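Local structure of Lmo2184 protein (Listeria monocytogenes serovar 1/2a, 5JOQ) at residues G174-Y179 with K237-E242; V181-A186 with K202-E207; S211-L216 with D247-F252; D222-A227 with D253-N258. The protein probably binds heme as the lipid-tethered substrate-binding component of an ABC transporter for iron uptake. All coordinates share one frame; numbering follows the deposited sequence. Where two conformers were deposited one is given.

Contact 1: residues G174-Y179 with K237-E242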
loop_
_atom_site.group_PDB
_atom_site.type_symbol
_atom_site.label_atom_id
_atom_site.label_comp_id
_atom_site.label_asym_id
_atom_site.label_seq_id
_atom_site.Cartn_x
_atom_site.Cartn_y
_atom_site.Cartn_z
ATOM N N GLY A 174 2.806 8.988 -9.082
ATOM C CA GLY A 174 3.068 9.251 -7.673
ATOM C C GLY A 174 1.804 9.324 -6.836
ATOM O O GLY A 174 0.803 8.681 -7.179
ATOM N N VAL A 175 1.829 10.128 -5.770
ATOM C CA VAL A 175 0.730 10.255 -4.816
ATOM C C VAL A 175 0.477 11.740 -4.568
ATOM O O VAL A 175 1.321 12.600 -4.879
ATOM C CB VAL A 175 1.033 9.508 -3.490
ATOM C CG1 VAL A 175 1.391 8.045 -3.770
ATOM C CG2 VAL A 175 2.161 10.172 -2.746
ATOM N N PRO A 176 -0.683 12.075 -3.989
ATOM C CA PRO A 176 -1.044 13.485 -3.808
ATOM C C PRO A 176 0.085 14.271 -3.166
ATOM O O PRO A 176 0.754 13.788 -2.254
ATOM C CB PRO A 176 -2.278 13.419 -2.891
ATOM C CG PRO A 176 -2.897 12.105 -3.218
ATOM C CD PRO A 176 -1.732 11.171 -3.487
ATOM N N GLY A 177 0.323 15.479 -3.684
ATOM C CA GLY A 177 1.389 16.334 -3.180
ATOM C C GLY A 177 2.760 16.075 -3.761
ATOM O O GLY A 177 3.632 16.949 -3.667
ATOM N N SER A 178 2.993 14.920 -4.396
ATOM C CA SER A 178 4.340 14.631 -4.890
ATOM C C SER A 178 4.342 14.038 -6.303
ATOM O O SER A 178 5.297 13.350 -6.677
ATOM C CB SER A 178 5.080 13.690 -3.929
ATOM O OG SER A 178 4.275 12.563 -3.597
ATOM N N TYR A 179 3.310 14.315 -7.112
ATOM C CA TYR A 179 3.239 13.758 -8.463
ATOM C C TYR A 179 4.444 14.204 -9.280
ATOM O O TYR A 179 4.779 15.395 -9.294
ATOM C CB TYR A 179 1.976 14.223 -9.182
ATOM C CG TYR A 179 0.711 13.664 -8.594
ATOM C CD1 TYR A 179 0.433 12.301 -8.675
ATOM C CD2 TYR A 179 -0.216 14.508 -7.973
ATOM C CE1 TYR A 179 -0.756 11.781 -8.143
ATOM C CE2 TYR A 179 -1.403 14.004 -7.464
ATOM C CZ TYR A 179 -1.660 12.640 -7.527
ATOM O OH TYR A 179 -2.823 12.129 -7.002
ATOM N N LYS A 237 -8.357 5.114 -5.598
ATOM C CA LYS A 237 -9.669 5.732 -5.683
ATOM C C LYS A 237 -9.754 6.912 -4.727
ATOM O O LYS A 237 -10.267 7.934 -5.054
ATOM C CB LYS A 237 -10.790 4.740 -5.412
ATOM C CG LYS A 237 -12.174 5.333 -5.599
ATOM C CD LYS A 237 -12.312 6.073 -6.912
ATOM C CE LYS A 237 -13.664 6.756 -7.045
ATOM N NZ LYS A 237 -13.851 7.539 -8.287
ATOM N N MET A 238 -9.207 6.746 -3.542
ATOM C CA MET A 238 -9.186 7.779 -2.540
ATOM C C MET A 238 -8.393 8.973 -3.092
ATOM O O MET A 238 -8.781 10.109 -2.936
ATOM C CB MET A 238 -8.537 7.190 -1.289
ATOM C CG MET A 238 -8.389 8.072 -0.083
ATOM S SD MET A 238 -8.016 7.127 1.412
ATOM C CE MET A 238 -6.454 6.376 1.034
ATOM N N PHE A 239 -7.285 8.690 -3.765
ATOM C CA PHE A 239 -6.474 9.744 -4.342
ATOM C C PHE A 239 -7.298 10.485 -5.393
ATOM O O PHE A 239 -7.220 11.673 -5.492
ATOM C CB PHE A 239 -5.219 9.202 -5.018
ATOM C CG PHE A 239 -4.182 8.629 -4.083
ATOM C CD1 PHE A 239 -4.226 8.816 -2.712
ATOM C CD2 PHE A 239 -3.131 7.918 -4.610
ATOM C CE1 PHE A 239 -3.247 8.270 -1.910
ATOM C CE2 PHE A 239 -2.156 7.381 -3.816
ATOM C CZ PHE A 239 -2.211 7.563 -2.464
ATOM N N ASP A 240 -8.080 9.738 -6.162
ATOM C CA ASP A 240 -8.929 10.323 -7.211
ATOM C C ASP A 240 -9.870 11.352 -6.611
ATOM O O ASP A 240 -10.048 12.451 -7.160
ATOM C CB ASP A 240 -9.719 9.223 -7.940
ATOM C CG ASP A 240 -10.769 9.802 -8.922
ATOM O OD1 ASP A 240 -10.368 10.488 -9.879
ATOM O OD2 ASP A 240 -11.982 9.613 -8.669
ATOM N N GLU A 241 -10.522 11.003 -5.488
ATOM C CA GLU A 241 -11.379 11.983 -4.829
ATOM C C GLU A 241 -10.586 13.210 -4.375
ATOM O O GLU A 241 -11.102 14.329 -4.402
ATOM C CB GLU A 241 -12.088 11.378 -3.605
ATOM C CG GLU A 241 -12.958 10.197 -3.891
ATOM C CD GLU A 241 -14.221 10.517 -4.684
ATOM O OE1 GLU A 241 -14.672 11.684 -4.785
ATOM O OE2 GLU A 241 -14.789 9.544 -5.190
ATOM N N GLU A 242 -9.352 13.017 -3.914
ATOM C CA GLU A 242 -8.587 14.162 -3.432
ATOM C C GLU A 242 -8.218 15.102 -4.583
ATOM O O GLU A 242 -8.326 16.330 -4.459
ATOM C CB GLU A 242 -7.326 13.675 -2.704
ATOM C CG GLU A 242 -6.650 14.817 -1.878
ATOM C CD GLU A 242 -5.860 15.859 -2.730
ATOM O OE1 GLU A 242 -5.277 15.503 -3.777
ATOM O OE2 GLU A 242 -5.816 17.045 -2.314
HETATM O O HOH W 1 -4.796 13.475 -5.666
#
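A buried loop-on-helix contact joins the turn between strands 168-173 and 180-182 to helix 233-245, with the ring of Phe-239 at its centre. Pro-176 lies over one face of that ring: its CD stands 3.4 Å from the ring centroid and only 7° off the normal, a CH-pi contact. Phe-239, its CG anti to the carbonyl carbon (chi1 -69°), extends its ring toward the loop and is crossed by the proline at about a right angle. From another direction, Val-175 brings CG1 to 3.6 Å from Phe-239 CE2. The loop is a type II beta turn from Val-175 to Ser-178 linking two antiparallel strands, closed by Ser-178 N bonding to Val-175 O at 2.9 Å, and Gly-177 occupies its positive-phi position. A single water accepts from Tyr-179 OH (2.7 Å), lying in the plane of that ring, and donates to Phe-239 O and to Glu-242 OE1, the latter at 2.8 Å. Glu-242, bent at chi2 (-75°), thereby turns its carboxylate back to the loop, where OE1 also lies 3.8 Å from Pro-176 CB. Two other subunits reach this region: Ser-178 of the second packs on Pro-176, and Phe-239 of the third on Val-175.

Contact 2: residues V181-A186 with K202-E207; sequences VVTEHA and KDQKVE
Thr-183 and His-185 fasten the turn after strand 180-182 to the loop that leads into strand 208-210, its antiparallel neighbour in the mixed sheet. The turn is type I, from Thr-183 to Ala-186, and it contains an ST turn: Thr-183 OG1 accepts from His-185 N at 3.0 Å. The same hydroxyl gives its proton to Val-206 O at 2.7 Å, on a lone pair in the carbonyl plane, acting as donor and acceptor at once. With chi1 at 74°, OG1 sits between the backbone N and the carbonyl carbon, where it can serve both partners. Thr-183 N completes the grip with an almost linear bond to Glu-207 O of 3.1 Å. His-185 reaches across with its ring edge; NE2 donates to Gln-204 O at 2.9 Å, which lies near the ring plane although the nitrogen stands above the carbonyl plane. Glu-184 CG covers one face of this imidazole. Glu-184 OE2 meets the other segment through three waters that donate to it: one accepts from Asp-203 N, a second from Gln-204 N, while the third donates to Gln-204 O. Another water donates to both His-185 O and Glu-207 OE2, at 2.9 Å and 3.0 Å.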
loop_
_atom_site.group_PDB
_atom_site.type_symbol
_atom_site.label_atom_id
_atom_site.label_comp_id
_atom_site.label_asym_id
_atom_site.label_seq_id
_atom_site.Cartn_x
_atom_site.Cartn_y
_atom_site.Cartn_z
ATOM N N VAL A 181 5.940 14.496 -13.238
ATOM C CA VAL A 181 5.547 14.511 -14.648
ATOM C C VAL A 181 6.377 13.481 -15.405
ATOM O O VAL A 181 7.603 13.445 -15.262
ATOM C CB VAL A 181 5.743 15.910 -15.231
ATOM C CG1 VAL A 181 5.386 15.903 -16.714
ATOM C CG2 VAL A 181 4.852 16.894 -14.479
ATOM N N VAL A 182 5.720 12.630 -16.186
ATOM C CA VAL A 182 6.395 11.543 -16.910
ATOM C C VAL A 182 6.603 12.005 -18.349
ATOM O O VAL A 182 5.641 12.419 -19.014
ATOM C CB VAL A 182 5.577 10.235 -16.866
ATOM C CG1 VAL A 182 6.330 9.120 -17.543
ATOM C CG2 VAL A 182 5.243 9.804 -15.391
ATOM N N THR A 183 7.854 11.963 -18.825
ATOM C CA THR A 183 8.148 12.373 -20.190
ATOM C C THR A 183 8.128 11.186 -21.154
ATOM O O THR A 183 8.003 10.029 -20.756
ATOM C CB THR A 183 9.519 13.033 -20.282
ATOM O OG1 THR A 183 10.534 12.010 -20.183
ATOM C CG2 THR A 183 9.698 14.095 -19.147
ATOM N N GLU A 184 8.341 11.487 -22.444
ATOM C CA GLU A 184 8.483 10.456 -23.467
ATOM C C GLU A 184 9.647 9.513 -23.177
ATOM O O GLU A 184 9.700 8.418 -23.758
ATOM C CB GLU A 184 8.722 11.112 -24.851
ATOM C CG GLU A 184 10.082 11.825 -24.930
ATOM C CD GLU A 184 10.266 12.643 -26.211
ATOM O OE1 GLU A 184 9.784 12.145 -27.268
ATOM O OE2 GLU A 184 10.881 13.760 -26.141
ATOM N N HIS A 185 10.588 9.910 -22.312
ATOM C CA HIS A 185 11.769 9.065 -22.083
ATOM C C HIS A 185 11.537 7.933 -21.100
ATOM O O HIS A 185 12.437 7.081 -20.932
ATOM C CB HIS A 185 12.974 9.896 -21.601
ATOM C CG HIS A 185 13.312 11.019 -22.528
ATOM N ND1 HIS A 185 13.713 10.813 -23.832
ATOM C CD2 HIS A 185 13.277 12.359 -22.354
ATOM C CE1 HIS A 185 13.909 11.980 -24.424
ATOM N NE2 HIS A 185 13.670 12.936 -23.540
ATOM N N ALA A 186 10.383 7.893 -20.447
ATOM C CA ALA A 186 10.012 6.788 -19.574
ATOM C C ALA A 186 9.003 5.890 -20.282
ATOM O O ALA A 186 8.370 6.294 -21.256
ATOM C CB ALA A 186 9.417 7.308 -18.248
ATOM N N LYS A 202 7.732 18.658 -23.620
ATOM C CA LYS A 202 8.530 18.396 -24.801
ATOM C C LYS A 202 9.963 18.825 -24.569
ATOM O O LYS A 202 10.248 19.703 -23.757
ATOM C CB LYS A 202 7.976 19.134 -26.030
ATOM C CG LYS A 202 6.586 18.690 -26.397
ATOM C CD LYS A 202 6.044 19.481 -27.572
ATOM C CE LYS A 202 4.560 19.150 -27.806
ATOM N NZ LYS A 202 3.684 19.450 -26.607
ATOM N N ASP A 203 10.845 18.274 -25.375
ATOM C CA ASP A 203 12.220 18.689 -25.372
ATOM C C ASP A 203 12.850 18.682 -23.984
ATOM O O ASP A 203 13.497 19.619 -23.572
ATOM C CB ASP A 203 12.354 20.026 -26.117
ATOM C CG ASP A 203 11.590 20.040 -27.467
ATOM O OD1 ASP A 203 11.542 19.022 -28.175
ATOM O OD2 ASP A 203 11.025 21.080 -27.830
ATOM N N GLN A 204 12.622 17.587 -23.282
ATOM C CA GLN A 204 13.162 17.347 -21.965
ATOM C C GLN A 204 14.244 16.305 -22.152
ATOM O O GLN A 204 14.360 15.686 -23.240
ATOM C CB GLN A 204 12.140 16.775 -21.025
ATOM C CG GLN A 204 11.034 17.717 -20.676
ATOM C CD GLN A 204 11.528 19.081 -20.305
ATOM O OE1 GLN A 204 12.305 19.242 -19.395
ATOM N NE2 GLN A 204 11.090 20.068 -21.036
ATOM N N LYS A 205 15.073 16.152 -21.140
ATOM C CA LYS A 205 16.122 15.163 -21.216
ATOM C C LYS A 205 16.030 14.101 -20.120
ATOM O O LYS A 205 16.802 13.182 -20.104
ATOM C CB LYS A 205 17.496 15.813 -21.234
ATOM C CG LYS A 205 17.910 16.426 -19.921
ATOM C CD LYS A 205 19.388 16.758 -19.906
ATOM C CE LYS A 205 19.724 17.970 -20.742
ATOM N NZ LYS A 205 21.167 18.337 -20.635
ATOM N N VAL A 206 15.079 14.239 -19.217
ATOM C CA VAL A 206 14.928 13.314 -18.123
ATOM C C VAL A 206 13.646 12.525 -18.231
ATOM O O VAL A 206 12.740 12.909 -18.921
ATOM C CB VAL A 206 14.895 14.026 -16.758
ATOM C CG1 VAL A 206 16.206 14.721 -16.468
ATOM C CG2 VAL A 206 13.742 14.998 -16.691
ATOM N N GLU A 207 13.610 11.408 -17.531
ATOM C CA GLU A 207 12.422 10.548 -17.481
ATOM C C GLU A 207 11.295 11.143 -16.629
ATOM O O GLU A 207 10.104 11.024 -16.984
ATOM C CB GLU A 207 12.823 9.180 -16.913
ATOM C CG GLU A 207 13.748 8.366 -17.819
ATOM C CD GLU A 207 14.353 7.148 -17.102
ATOM O OE1 GLU A 207 13.869 6.790 -16.008
ATOM O OE2 GLU A 207 15.301 6.542 -17.619
HETATM O O HOH W 2 10.938 15.289 -23.464
HETATM O O HOH W 3 13.780 15.266 -26.056
HETATM O O HOH W 4 9.952 15.863 -27.180
HETATM O O HOH W 5 15.310 6.531 -20.613
#

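Contact 3: residues S211-L216 with D247-F252; sequences SNTEYL and DIWKHF
The first turn of helix 213-219 faces the short, loosely formed helix near 247-250 and the residues just after it, with the CA atoms of Thr-213 and Ile-248 6.9 Å apart and those of Leu-216 and Phe-252 8.6 Å apart. Thr-213 carries much of the contact. With OG1 between the backbone N and the carbonyl carbon (chi1 57°), its methyl CG2 is anti to the carbonyl carbon and lies over a face of the Trp-249 six-membered ring, 4.1 Å from the centroid and 29° off the normal, while the same methyl lies 3.7 Å from Ile-248 CG2. The other branch, OG1, meets a water at 2.7 Å that donates to Ile-248 O, so the threonine engages the short helix through both its methyl and its hydroxyl. Leu-216 comes at Phe-252 from the ring edge, with CB in the ring plane and 3.8 Å from CZ; its CD1 lies near the plane of Trp-249 as well, more distantly. Asn-212 holds the N-cap position of the longer helix. Behind this interface, Leu-216, Trp-249 and Phe-252 all pack on Leu-170 of strand 168-173, Leu-216 also touches Val-181 of strand 180-182, and Trp-249 stacks on Phe-243 of helix 233-245.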
loop_
_atom_site.group_PDB
_atom_site.type_symbol
_atom_site.label_atom_id
_atom_site.label_comp_id
_atom_site.label_asym_id
_atom_site.label_seq_id
_atom_site.Cartn_x
_atom_site.Cartn_y
_atom_site.Cartn_z
ATOM N N SER A 211 6.655 18.575 -10.846
ATOM C CA SER A 211 5.500 19.167 -11.520
ATOM C C SER A 211 5.520 20.685 -11.339
ATOM O O SER A 211 5.698 21.178 -10.226
ATOM C CB SER A 211 4.207 18.565 -10.972
ATOM O OG SER A 211 4.178 18.783 -9.555
ATOM N N ASN A 212 5.414 21.433 -12.444
ATOM C CA ASN A 212 5.169 22.880 -12.395
ATOM C C ASN A 212 3.702 23.042 -12.771
ATOM O O ASN A 212 3.344 23.078 -13.944
ATOM C CB ASN A 212 6.081 23.656 -13.341
ATOM C CG ASN A 212 5.864 25.194 -13.275
ATOM O OD1 ASN A 212 4.756 25.725 -12.976
ATOM N ND2 ASN A 212 6.930 25.915 -13.600
ATOM N N THR A 213 2.835 23.086 -11.760
ATOM C CA THR A 213 1.397 22.904 -12.043
ATOM C C THR A 213 0.762 24.109 -12.731
ATOM O O THR A 213 -0.143 23.933 -13.563
ATOM C CB THR A 213 0.632 22.580 -10.769
ATOM O OG1 THR A 213 0.856 23.620 -9.813
ATOM C CG2 THR A 213 1.149 21.261 -10.216
ATOM N N GLU A 214 1.210 25.322 -12.420
ATOM C CA GLU A 214 0.649 26.489 -13.099
ATOM C C GLU A 214 0.983 26.464 -14.578
ATOM O O GLU A 214 0.144 26.816 -15.413
ATOM C CB GLU A 214 1.171 27.780 -12.485
ATOM C CG GLU A 214 0.833 27.919 -10.977
ATOM C CD GLU A 214 2.035 27.477 -10.114
ATOM O OE1 GLU A 214 2.927 26.751 -10.627
ATOM O OE2 GLU A 214 2.085 27.883 -8.942
ATOM N N TYR A 215 2.212 26.068 -14.914
ATOM C CA TYR A 215 2.569 25.875 -16.318
ATOM C C TYR A 215 1.688 24.806 -16.953
ATOM O O TYR A 215 1.174 24.970 -18.077
ATOM C CB TYR A 215 4.065 25.485 -16.423
ATOM C CG TYR A 215 4.408 24.963 -17.809
ATOM C CD1 TYR A 215 4.633 25.834 -18.872
ATOM C CD2 TYR A 215 4.422 23.610 -18.068
ATOM C CE1 TYR A 215 4.916 25.343 -20.168
ATOM C CE2 TYR A 215 4.702 23.116 -19.358
ATOM C CZ TYR A 215 4.937 23.984 -20.397
ATOM O OH TYR A 215 5.211 23.472 -21.665
ATOM N N LEU A 216 1.510 23.684 -16.248
ATOM C CA LEU A 216 0.732 22.576 -16.809
ATOM C C LEU A 216 -0.724 22.980 -17.004
ATOM O O LEU A 216 -1.352 22.616 -18.008
ATOM C CB LEU A 216 0.832 21.351 -15.904
ATOM C CG LEU A 216 2.253 20.718 -15.811
ATOM C CD1 LEU A 216 2.291 19.664 -14.720
ATOM C CD2 LEU A 216 2.679 20.053 -17.160
ATOM N N ASP A 247 -7.265 22.651 -5.217
ATOM C CA ASP A 247 -7.103 23.848 -6.054
ATOM C C ASP A 247 -5.991 23.685 -7.077
ATOM O O ASP A 247 -6.050 24.270 -8.163
ATOM C CB ASP A 247 -6.804 25.063 -5.192
ATOM C CG ASP A 247 -8.052 25.564 -4.459
ATOM O OD1 ASP A 247 -9.167 25.405 -4.993
ATOM O OD2 ASP A 247 -7.902 26.109 -3.384
ATOM N N ILE A 248 -4.985 22.914 -6.722
ATOM C CA ILE A 248 -3.850 22.716 -7.582
ATOM C C ILE A 248 -4.226 22.109 -8.936
ATOM O O ILE A 248 -3.626 22.455 -9.904
ATOM C CB ILE A 248 -2.803 21.795 -6.907
ATOM C CG1 ILE A 248 -2.354 22.373 -5.564
ATOM C CG2 ILE A 248 -1.597 21.575 -7.791
ATOM C CD1 ILE A 248 -1.723 23.723 -5.710
ATOM N N TRP A 249 -5.170 21.181 -8.982
ATOM C CA TRP A 249 -5.554 20.506 -10.219
ATOM C C TRP A 249 -6.982 20.682 -10.739
ATOM O O TRP A 249 -7.246 20.484 -11.919
ATOM C CB TRP A 249 -5.360 18.993 -10.022
ATOM C CG TRP A 249 -3.996 18.557 -9.598
ATOM C CD1 TRP A 249 -3.620 18.158 -8.371
ATOM C CD2 TRP A 249 -2.834 18.479 -10.418
ATOM N NE1 TRP A 249 -2.303 17.834 -8.356
ATOM C CE2 TRP A 249 -1.788 18.030 -9.605
ATOM C CE3 TRP A 249 -2.573 18.765 -11.753
ATOM C CZ2 TRP A 249 -0.509 17.853 -10.081
ATOM C CZ3 TRP A 249 -1.311 18.592 -12.224
ATOM C CH2 TRP A 249 -0.288 18.129 -11.395
ATOM N N LYS A 250 -7.888 21.043 -9.845
ATOM C CA LYS A 250 -9.301 21.115 -10.158
ATOM C C LYS A 250 -9.742 22.093 -11.217
ATOM O O LYS A 250 -10.796 21.960 -11.753
ATOM C CB LYS A 250 -10.182 21.184 -8.922
ATOM C CG LYS A 250 -10.313 22.532 -8.275
ATOM C CD LYS A 250 -11.373 22.430 -7.201
ATOM C CE LYS A 250 -11.611 23.731 -6.496
ATOM N NZ LYS A 250 -12.882 23.643 -5.735
ATOM N N HIS A 251 -8.945 23.093 -11.489
ATOM C CA HIS A 251 -9.333 24.013 -12.560
ATOM C C HIS A 251 -8.750 23.620 -13.922
ATOM O O HIS A 251 -9.008 24.313 -14.913
ATOM C CB HIS A 251 -8.960 25.439 -12.177
ATOM C CG HIS A 251 -9.489 25.829 -10.818
ATOM N ND1 HIS A 251 -10.786 26.257 -10.624
ATOM C CD2 HIS A 251 -8.915 25.799 -9.593
ATOM C CE1 HIS A 251 -10.985 26.487 -9.340
ATOM N NE2 HIS A 251 -9.862 26.218 -8.692
ATOM N N PHE A 252 -8.033 22.495 -14.013
ATOM C CA PHE A 252 -7.693 21.942 -15.332
ATOM C C PHE A 252 -8.959 21.549 -16.088
ATOM O O PHE A 252 -9.837 20.884 -15.536
ATOM C CB PHE A 252 -6.832 20.695 -15.203
ATOM C CG PHE A 252 -5.374 20.964 -14.905
ATOM C CD1 PHE A 252 -5.000 21.628 -13.743
ATOM C CD2 PHE A 252 -4.387 20.488 -15.769
ATOM C CE1 PHE A 252 -3.641 21.855 -13.449
ATOM C CE2 PHE A 252 -3.018 20.696 -15.497
ATOM C CZ PHE A 252 -2.643 21.373 -14.338
HETATM O O HOH W 6 -1.636 24.663 -9.968
#

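Contact 4: residues D222-A227 with D253-N258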
loop_
_atom_site.group_PDB
_atom_site.type_symbol
_atom_site.label_atom_id
_atom_site.label_comp_id
_atom_site.label_asym_id
_atom_site.label_seq_id
_atom_site.Cartn_x
_atom_site.Cartn_y
_atom_site.Cartn_z
ATOM N N ASP A 222 -5.527 17.791 -22.888
ATOM C CA ASP A 222 -6.845 17.200 -23.130
ATOM C C ASP A 222 -7.147 16.104 -22.114
ATOM O O ASP A 222 -8.283 15.959 -21.641
ATOM C CB ASP A 222 -6.882 16.609 -24.533
ATOM C CG ASP A 222 -6.837 17.671 -25.618
ATOM O OD1 ASP A 222 -7.487 18.703 -25.436
ATOM O OD2 ASP A 222 -6.137 17.458 -26.631
ATOM N N ILE A 223 -6.143 15.305 -21.788
ATOM C CA ILE A 223 -6.286 14.107 -20.965
ATOM C C ILE A 223 -5.212 14.104 -19.895
ATOM O O ILE A 223 -4.058 14.459 -20.171
ATOM C CB ILE A 223 -6.148 12.835 -21.826
ATOM C CG1 ILE A 223 -7.289 12.741 -22.840
ATOM C CG2 ILE A 223 -6.061 11.561 -20.947
ATOM C CD1 ILE A 223 -7.000 11.692 -23.982
ATOM N N ILE A 224 -5.565 13.660 -18.678
ATOM C CA ILE A 224 -4.554 13.403 -17.648
ATOM C C ILE A 224 -4.575 11.918 -17.319
ATOM O O ILE A 224 -5.655 11.345 -17.140
ATOM C CB ILE A 224 -4.782 14.246 -16.384
ATOM C CG1 ILE A 224 -4.733 15.755 -16.728
ATOM C CG2 ILE A 224 -3.740 13.855 -15.280
ATOM C CD1 ILE A 224 -5.199 16.659 -15.556
ATOM N N LEU A 225 -3.391 11.292 -17.317
ATOM C CA LEU A 225 -3.189 9.903 -16.927
ATOM C C LEU A 225 -2.391 9.882 -15.632
ATOM O O LEU A 225 -1.457 10.673 -15.473
ATOM C CB LEU A 225 -2.409 9.102 -17.992
ATOM C CG LEU A 225 -2.952 9.127 -19.425
ATOM C CD1 LEU A 225 -2.067 8.248 -20.337
ATOM C CD2 LEU A 225 -4.437 8.653 -19.458
ATOM N N ARG A 226 -2.762 8.980 -14.706
ATOM C CA ARG A 226 -2.066 8.869 -13.423
ATOM C C ARG A 226 -1.646 7.428 -13.184
ATOM O O ARG A 226 -2.376 6.499 -13.525
ATOM C CB ARG A 226 -2.966 9.334 -12.235
ATOM C CG ARG A 226 -3.395 10.829 -12.313
ATOM C CD ARG A 226 -4.282 11.207 -11.055
ATOM N NE ARG A 226 -5.520 10.398 -11.031
ATOM C CZ ARG A 226 -6.716 10.884 -10.726
ATOM N NH1 ARG A 226 -6.838 12.174 -10.425
ATOM N NH2 ARG A 226 -7.790 10.104 -10.757
ATOM N N ALA A 227 -0.460 7.240 -12.611
ATOM C CA ALA A 227 0.039 5.912 -12.255
ATOM C C ALA A 227 0.545 5.953 -10.817
ATOM O O ALA A 227 1.381 6.796 -10.478
ATOM C CB ALA A 227 1.182 5.470 -13.189
ATOM N N ASP A 253 -9.011 21.876 -17.384
ATOM C CA ASP A 253 -10.140 21.427 -18.215
ATOM C C ASP A 253 -10.311 19.907 -18.190
ATOM O O ASP A 253 -11.444 19.407 -18.227
ATOM C CB ASP A 253 -9.966 21.876 -19.678
ATOM C CG ASP A 253 -10.353 23.317 -19.906
ATOM O OD1 ASP A 253 -10.731 24.004 -18.956
ATOM O OD2 ASP A 253 -10.299 23.769 -21.061
ATOM N N ALA A 254 -9.205 19.158 -18.197
ATOM C CA ALA A 254 -9.301 17.695 -18.152
ATOM C C ALA A 254 -10.089 17.226 -16.943
ATOM O O ALA A 254 -10.844 16.247 -17.021
ATOM C CB ALA A 254 -7.903 17.066 -18.110
ATOM N N VAL A 255 -9.871 17.862 -15.793
ATOM C CA VAL A 255 -10.675 17.512 -14.619
ATOM C C VAL A 255 -12.136 17.902 -14.841
ATOM O O VAL A 255 -13.053 17.094 -14.643
ATOM C CB VAL A 255 -10.101 18.166 -13.359
ATOM C CG1 VAL A 255 -11.015 17.862 -12.155
ATOM C CG2 VAL A 255 -8.660 17.636 -13.131
ATOM N N LYS A 256 -12.376 19.131 -15.297
ATOM C CA LYS A 256 -13.765 19.550 -15.508
ATOM C C LYS A 256 -14.492 18.635 -16.491
ATOM O O LYS A 256 -15.702 18.414 -16.356
ATOM C CB LYS A 256 -13.805 20.992 -16.001
ATOM C CG LYS A 256 -13.209 21.983 -15.021
ATOM C CD LYS A 256 -13.173 23.370 -15.638
ATOM C CE LYS A 256 -12.852 24.444 -14.622
ATOM N NZ LYS A 256 -12.782 25.796 -15.277
ATOM N N ASN A 257 -13.782 18.099 -17.483
ATOM C CA ASN A 257 -14.386 17.296 -18.549
ATOM C C ASN A 257 -14.380 15.800 -18.247
ATOM O O ASN A 257 -14.746 15.009 -19.124
ATOM C CB ASN A 257 -13.644 17.508 -19.881
ATOM C CG ASN A 257 -13.754 18.923 -20.406
ATOM O OD1 ASN A 257 -14.672 19.641 -20.057
ATOM N ND2 ASN A 257 -12.806 19.326 -21.254
ATOM N N ASN A 258 -13.924 15.386 -17.061
ATOM C CA ASN A 258 -13.885 13.970 -16.680
ATOM C C ASN A 258 -12.972 13.167 -17.615
ATOM O O ASN A 258 -13.299 12.056 -18.032
ATOM C CB ASN A 258 -15.304 13.374 -16.644
ATOM C CG ASN A 258 -15.342 11.973 -16.018
ATOM O OD1 ASN A 258 -14.609 11.674 -15.047
ATOM N ND2 ASN A 258 -16.184 11.098 -16.580
HETATM O O HOH W 7 -10.119 18.179 -21.682
#
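Ile-224 and Ala-254 bring together strand 223-227 and helix 253-256. The helix is the last of three in the beta-alpha-beta crossover between the parallel neighbours 223-227 and 260-262, in the alpha/beta lobe of a solute-binding protein. Ala-254 aims its methyl at the strand, where CB lies 3.7 Å from both CG1 and CD1 of Ile-224 and also 3.7 Å from the backbone oxygen Asp-222 O. Ile-224 holds CG1 anti to its carbonyl carbon (chi1 -60°), and chi2 near 170° extends the chain so that it lies along the alanine methyl, with CD1 going on to Val-255, whose CG2 is 4.3 Å away. The preceding Ile-223 points away from the helix, as expected for alternating strand residues, and packs on Leu-287 of helix 276-288. Arg-226 sends its guanidinium group to Asp-240 and Asp-262 in salt bridges and lies against Phe-243 in a cation-pi contact; the two carboxylates and the ring fix where the guanidinium lies. The side chain of Asp-222 leaves the backbone away from the helix, and its OD2 accepts from Thr-168 N. The helix ends in a Schellman motif, with Asn-258 at positive phi and its N bonded to Val-255 O at 3.1 Å. Beside it, a water donates to Asp-222 O at 2.9 Å and accepts from Asn-257 ND2 at 3.0 Å.

How the contacts relate
All four contacts belong to the C-terminal part of the chain and reach the mixed sheet built around strand 168-173 or the helices beside it. Contacts 3 and 4 are closest, with centres about 11 Å apart, and contact 1 lies about 13 Å from each; contacts 1 and 2 are about 21 Å apart. Along the chain, contacts 1, 3 and 4 interlock, their segments alternating, whereas both segments of contact 2 fall between those of contact 1 and precede contacts 3 and 4. Direct touches bind them: Gly-174 N probably bonds to Ala-227 O, Tyr-179 packs on Trp-249, Phe-252 on Ile-224, and Val-181 on Ser-211. Loops, helices and sheet are thus joined into one continuous lobe.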